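Local coordinates for iron-sulfur cluster assembly scaffold protein IscU (Streptococcus pyogenes, PDB 1SU0) that probably serves as a scaffold on which iron-sulfur clusters are assembled and then handed to other proteins, and is seen here with a bound zinc ion, at residues L90-S95 with A134-I139; K107-A112 with L130-L135. All coordinates share one frame; numbering follows the deposited sequence.

Contact 1 (L90-S95 with A134-I139); sequences LADIFS and ALKEAI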
loop_
_atom_site.group_PDB
_atom_site.type_symbol
_atom_site.label_atom_id
_atom_site.label_comp_id
_atom_site.label_asym_id
_atom_site.label_seq_id
_atom_site.Cartn_x
_atom_site.Cartn_y
_atom_site.Cartn_z
ATOM N N LEU A 90 4.019 8.256 5.844
ATOM C CA LEU A 90 2.718 7.661 5.618
ATOM C C LEU A 90 2.734 6.172 5.957
ATOM O O LEU A 90 1.818 5.656 6.587
ATOM C CB LEU A 90 2.312 7.848 4.165
ATOM C CG LEU A 90 1.985 9.278 3.778
ATOM C CD1 LEU A 90 1.683 9.299 2.318
ATOM C CD2 LEU A 90 0.780 9.786 4.549
ATOM N N ALA A 91 3.817 5.514 5.561
ATOM C CA ALA A 91 4.045 4.121 5.856
ATOM C C ALA A 91 4.003 3.901 7.347
ATOM O O ALA A 91 3.347 2.989 7.832
ATOM C CB ALA A 91 5.384 3.679 5.276
ATOM N N ASP A 92 4.687 4.760 8.079
ATOM C CA ASP A 92 4.644 4.707 9.521
ATOM C C ASP A 92 3.227 4.929 10.031
ATOM O O ASP A 92 2.799 4.238 10.932
ATOM C CB ASP A 92 5.626 5.733 10.124
ATOM C CG ASP A 92 7.088 5.256 10.058
ATOM O OD1 ASP A 92 7.920 5.927 10.691
ATOM O OD2 ASP A 92 7.511 4.240 9.430
ATOM N N ILE A 93 2.506 5.880 9.440
ATOM C CA ILE A 93 1.120 6.175 9.825
ATOM C C ILE A 93 0.196 4.984 9.606
ATOM O O ILE A 93 -0.643 4.666 10.444
ATOM C CB ILE A 93 0.571 7.430 9.071
ATOM C CG1 ILE A 93 1.186 8.721 9.648
ATOM C CG2 ILE A 93 -0.946 7.536 9.175
ATOM C CD1 ILE A 93 1.182 9.898 8.669
ATOM N N PHE A 94 0.364 4.327 8.479
ATOM C CA PHE A 94 -0.453 3.183 8.140
ATOM C C PHE A 94 -0.198 2.017 9.099
ATOM O O PHE A 94 -1.106 1.457 9.715
ATOM C CB PHE A 94 -0.136 2.735 6.718
ATOM C CG PHE A 94 -1.000 1.609 6.261
ATOM C CD1 PHE A 94 -2.178 1.865 5.601
ATOM C CD2 PHE A 94 -0.661 0.303 6.541
ATOM C CE1 PHE A 94 -2.989 0.836 5.213
ATOM C CE2 PHE A 94 -1.458 -0.714 6.159
ATOM C CZ PHE A 94 -2.623 -0.457 5.493
ATOM N N SER A 95 1.070 1.663 9.189
ATOM C CA SER A 95 1.568 0.648 10.089
ATOM C C SER A 95 1.058 0.834 11.517
ATOM O O SER A 95 0.659 -0.138 12.151
ATOM C CB SER A 95 3.093 0.689 10.074
ATOM O OG SER A 95 3.603 -0.546 10.480
ATOM N N ALA A 134 7.378 -2.757 0.639
ATOM C CA ALA A 134 8.023 -2.830 -0.676
ATOM C C ALA A 134 8.311 -1.413 -1.141
ATOM O O ALA A 134 9.223 -1.181 -1.933
ATOM C CB ALA A 134 7.151 -3.570 -1.693
ATOM N N LEU A 135 7.526 -0.469 -0.641
ATOM C CA LEU A 135 7.775 0.928 -0.894
ATOM C C LEU A 135 8.998 1.367 -0.112
ATOM O O LEU A 135 9.896 1.975 -0.681
ATOM C CB LEU A 135 6.566 1.781 -0.500
ATOM C CG LEU A 135 6.727 3.276 -0.751
ATOM C CD1 LEU A 135 7.141 3.534 -2.181
ATOM C CD2 LEU A 135 5.433 3.991 -0.449
ATOM N N LYS A 136 9.032 1.071 1.188
ATOM C CA LYS A 136 10.166 1.452 2.040
ATOM C C LYS A 136 11.496 1.048 1.394
ATOM O O LYS A 136 12.461 1.820 1.368
ATOM C CB LYS A 136 10.052 0.783 3.408
ATOM C CG LYS A 136 8.996 1.397 4.349
ATOM C CD LYS A 136 9.300 0.922 5.759
ATOM C CE LYS A 136 8.192 1.164 6.737
ATOM N NZ LYS A 136 8.437 0.264 7.910
ATOM N N GLU A 137 11.519 -0.163 0.843
ATOM C CA GLU A 137 12.711 -0.691 0.204
ATOM C C GLU A 137 13.032 0.064 -1.083
ATOM O O GLU A 137 14.206 0.384 -1.343
ATOM C CB GLU A 137 12.550 -2.179 -0.087
ATOM C CG GLU A 137 13.080 -3.086 1.017
ATOM C CD GLU A 137 12.088 -3.254 2.159
ATOM O OE1 GLU A 137 11.576 -2.225 2.683
ATOM O OE2 GLU A 137 11.828 -4.433 2.521
ATOM N N ALA A 138 11.996 0.340 -1.878
ATOM C CA ALA A 138 12.152 1.058 -3.150
ATOM C C ALA A 138 12.773 2.453 -2.989
ATOM O O ALA A 138 13.673 2.849 -3.729
ATOM C CB ALA A 138 10.822 1.158 -3.868
ATOM N N ILE A 139 12.279 3.190 -2.014
ATOM C CA ILE A 139 12.760 4.535 -1.727
ATOM C C ILE A 139 14.222 4.467 -1.300
ATOM O O ILE A 139 15.107 5.155 -1.857
ATOM C CB ILE A 139 11.886 5.120 -0.620
ATOM C CG1 ILE A 139 10.543 5.549 -1.213
ATOM C CG2 ILE A 139 12.576 6.261 0.065
ATOM C CD1 ILE A 139 9.493 5.857 -0.193
#

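Contact 2 (K107-A112 with L130-L135); sequences KELGEA and LAWNAL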
loop_
_atom_site.group_PDB
_atom_site.type_symbol
_atom_site.label_atom_id
_atom_site.label_comp_id
_atom_site.label_asym_id
_atom_site.label_seq_id
_atom_site.Cartn_x
_atom_site.Cartn_y
_atom_site.Cartn_z
ATOM N N LYS A 107 -6.034 10.459 7.795
ATOM C CA LYS A 107 -6.676 11.130 6.678
ATOM C C LYS A 107 -5.783 11.248 5.457
ATOM O O LYS A 107 -6.286 11.228 4.346
ATOM C CB LYS A 107 -7.107 12.526 7.095
ATOM C CG LYS A 107 -8.381 12.545 7.943
ATOM C CD LYS A 107 -8.570 13.864 8.670
ATOM C CE LYS A 107 -8.472 15.064 7.724
ATOM N NZ LYS A 107 -8.565 16.383 8.473
ATOM N N GLU A 108 -4.470 11.377 5.664
ATOM C CA GLU A 108 -3.494 11.548 4.575
ATOM C C GLU A 108 -3.208 10.264 3.817
ATOM O O GLU A 108 -2.432 10.249 2.874
ATOM C CB GLU A 108 -2.169 12.062 5.138
ATOM C CG GLU A 108 -2.278 13.379 5.878
ATOM C CD GLU A 108 -2.936 14.431 5.028
ATOM O OE1 GLU A 108 -2.460 14.604 3.883
ATOM O OE2 GLU A 108 -3.936 15.051 5.486
ATOM N N LEU A 109 -3.808 9.181 4.279
ATOM C CA LEU A 109 -3.654 7.855 3.706
ATOM C C LEU A 109 -4.669 7.646 2.601
ATOM O O LEU A 109 -4.563 6.686 1.848
ATOM C CB LEU A 109 -3.937 6.828 4.791
ATOM C CG LEU A 109 -2.848 6.075 5.538
ATOM C CD1 LEU A 109 -1.537 6.744 5.459
ATOM C CD2 LEU A 109 -3.273 5.779 6.993
ATOM N N GLY A 110 -5.665 8.543 2.516
ATOM C CA GLY A 110 -6.730 8.451 1.525
ATOM C C GLY A 110 -7.612 7.220 1.721
ATOM O O GLY A 110 -8.041 6.924 2.831
ATOM N N GLU A 111 -7.889 6.490 0.647
ATOM C CA GLU A 111 -8.791 5.349 0.770
ATOM C C GLU A 111 -8.187 4.199 1.584
ATOM O O GLU A 111 -8.921 3.430 2.140
ATOM C CB GLU A 111 -9.321 4.884 -0.602
ATOM C CG GLU A 111 -10.399 5.791 -1.170
ATOM C CD GLU A 111 -10.732 5.494 -2.626
ATOM O OE1 GLU A 111 -10.484 4.378 -3.069
ATOM O OE2 GLU A 111 -11.221 6.385 -3.339
ATOM N N ALA A 112 -6.866 4.089 1.665
ATOM C CA ALA A 112 -6.202 3.173 2.605
ATOM C C ALA A 112 -6.685 3.344 4.048
ATOM O O ALA A 112 -6.521 2.468 4.874
ATOM C CB ALA A 112 -4.709 3.367 2.578
ATOM N N LEU A 130 2.439 -5.243 3.513
ATOM C CA LEU A 130 3.353 -5.726 2.482
ATOM C C LEU A 130 3.730 -4.672 1.448
ATOM O O LEU A 130 4.908 -4.446 1.171
ATOM C CB LEU A 130 2.762 -6.967 1.779
ATOM C CG LEU A 130 3.582 -7.679 0.677
ATOM C CD1 LEU A 130 5.035 -7.871 1.005
ATOM C CD2 LEU A 130 2.962 -9.031 0.377
ATOM N N ALA A 131 2.732 -4.026 0.872
ATOM C CA ALA A 131 2.972 -3.005 -0.146
ATOM C C ALA A 131 3.788 -1.845 0.421
ATOM O O ALA A 131 4.737 -1.354 -0.214
ATOM C CB ALA A 131 1.689 -2.504 -0.673
ATOM N N TRP A 132 3.418 -1.423 1.622
ATOM C CA TRP A 132 4.101 -0.318 2.258
ATOM C C TRP A 132 5.583 -0.613 2.441
ATOM O O TRP A 132 6.404 0.256 2.220
ATOM C CB TRP A 132 3.422 0.022 3.584
ATOM C CG TRP A 132 2.082 0.600 3.366
ATOM C CD1 TRP A 132 0.887 -0.066 3.392
ATOM C CD2 TRP A 132 1.783 1.953 3.017
ATOM N NE1 TRP A 132 -0.133 0.796 3.092
ATOM C CE2 TRP A 132 0.384 2.048 2.878
ATOM C CE3 TRP A 132 2.559 3.107 2.820
ATOM C CZ2 TRP A 132 -0.257 3.243 2.549
ATOM C CZ3 TRP A 132 1.921 4.294 2.481
ATOM C CH2 TRP A 132 0.532 4.354 2.359
ATOM N N ASN A 133 5.914 -1.852 2.781
ATOM C CA ASN A 133 7.306 -2.256 3.015
ATOM C C ASN A 133 8.075 -2.435 1.722
ATOM O O ASN A 133 9.283 -2.265 1.695
ATOM C CB ASN A 133 7.353 -3.524 3.872
ATOM C CG ASN A 133 6.683 -3.330 5.237
ATOM O OD1 ASN A 133 6.587 -4.262 6.029
ATOM N ND2 ASN A 133 6.168 -2.122 5.488
ATOM N N ALA A 134 7.378 -2.757 0.639
ATOM C CA ALA A 134 8.023 -2.830 -0.676
ATOM C C ALA A 134 8.311 -1.413 -1.141
ATOM O O ALA A 134 9.223 -1.181 -1.933
ATOM C CB ALA A 134 7.151 -3.570 -1.693
ATOM N N LEU A 135 7.526 -0.469 -0.641
ATOM C CA LEU A 135 7.775 0.928 -0.894
ATOM C C LEU A 135 8.998 1.367 -0.112
ATOM O O LEU A 135 9.896 1.975 -0.681
ATOM C CB LEU A 135 6.566 1.781 -0.500
ATOM C CG LEU A 135 6.727 3.276 -0.751
ATOM C CD1 LEU A 135 7.141 3.534 -2.181
ATOM C CD2 LEU A 135 5.433 3.991 -0.449
#

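Contact 1 (L90-S95 with A134-I139)
Ala91 faces helix 122-139 and touches the side chain of Lys136. The two CA atoms are 7.7 Å apart, the nearest pair between 90-95 and 134-139. The methyl CB of Ala91 lies 4.0 Å from CE of Lys136, so it meets the far end of the lysine's hydrocarbon chain. Ser95 N bonds to Ala91 O at 3.0 Å and holds the helical turn that presents Ala91.

Asp92 comes next. It is exposed while Ala91 is buried, so the contact runs from the interior to the surface. Its carboxylate reaches the same methylene, with OD2 of Asp92 4.1 Å from CE of Lys136. The two side chains cross at about a right angle. OD2 of Asp92 is 4.4 Å from NZ of Lys136, too far for a salt bridge. The opposite charges may still attract each other weakly across this distance.

From the other helix the contact is made by Lys136. Its CG is anti to the carbonyl carbon (chi1 -75°), and the chain beyond is extended. That shape carries CE across the gap between the helices and places the ammonium group near the exposed Asp92. No hydrogen bond joins 90-95 to 134-139, and only 112 Å² is buried between them.

Nearby, the buried Leu135 and also Ile139 rest on Ala87 of helix 84-97. On another side of helix 122-139, Ala134 and Ala138 pack on the antiparallel sheet, against Leu35 and Val33 of strand 33-36 and Leu46 and Val48 of strand 43-50.

Contact 2 (K107-A112 with L130-L135)
This is a buried, apolar contact between a loop and a helix, close to the centre of the chain. Segment 107-112 lies in the loop that follows helix 84-97 and precedes helix 122-139 in the chain, and it receives the indole of Trp132 from the second of these helices. The backbones stay well apart: the nearest CA atoms, those of Ala112 and Trp132, are 10.9 Å from each other. The long Trp132 side chain bridges most of this gap.

Its ring is turned nearly square to the CA-CB-CG plane (chi2 96°), and the six-membered part of the indole leads toward the loop. Ala112 meets it at the edge, near the ring plane, with CB 4.5 Å from CZ2 of Trp132. Leu109 comes in obliquely, and its CD1 is 4.4 Å from CH2 of Trp132. The two loop side chains thus meet neighbouring carbons of the same ring.

Contact is light, at 82 Å² in all, and no hydrogen bond crosses it. The 3-10 turns are held weakly, for example by Ala112 N to Leu109 O at 3.5 Å.

Other residues extend the packing. Leu109 also rests on Met97 of helix 84-97, and Trp132 on Met75 of helix 66-79. The setting is the alpha/beta fold of the NifU family, with its three-stranded antiparallel sheet. Helix 122-139 packs on strands 33-36 and 43-50 and on helices 66-79 and 84-97, and Trp132 is buried between its own helix and the loop.

The segments of the two contacts overlap at Ala134 and Leu135 on helix 122-139. The contact centres are about 7 Å apart. Trp132 of contact 2 also packs on helix 84-97 of contact 1: its ring stacks with that of Phe94, and its CE3 lies 3.5 Å from CA of Ala91. The loop touches the same helix, with CD2 of Leu109 3.6 Å from CG2 of Ile93. Together they tie the loop and helix 84-97 to helix 122-139, contact 2 in the interior and contact 1 reaching the surface. Contact 1 is away from the zinc site of Cys40, Asp42, Cys65 and Cys127. In contact 2, the Trp132 side chain is about 12 Å from the zinc ion.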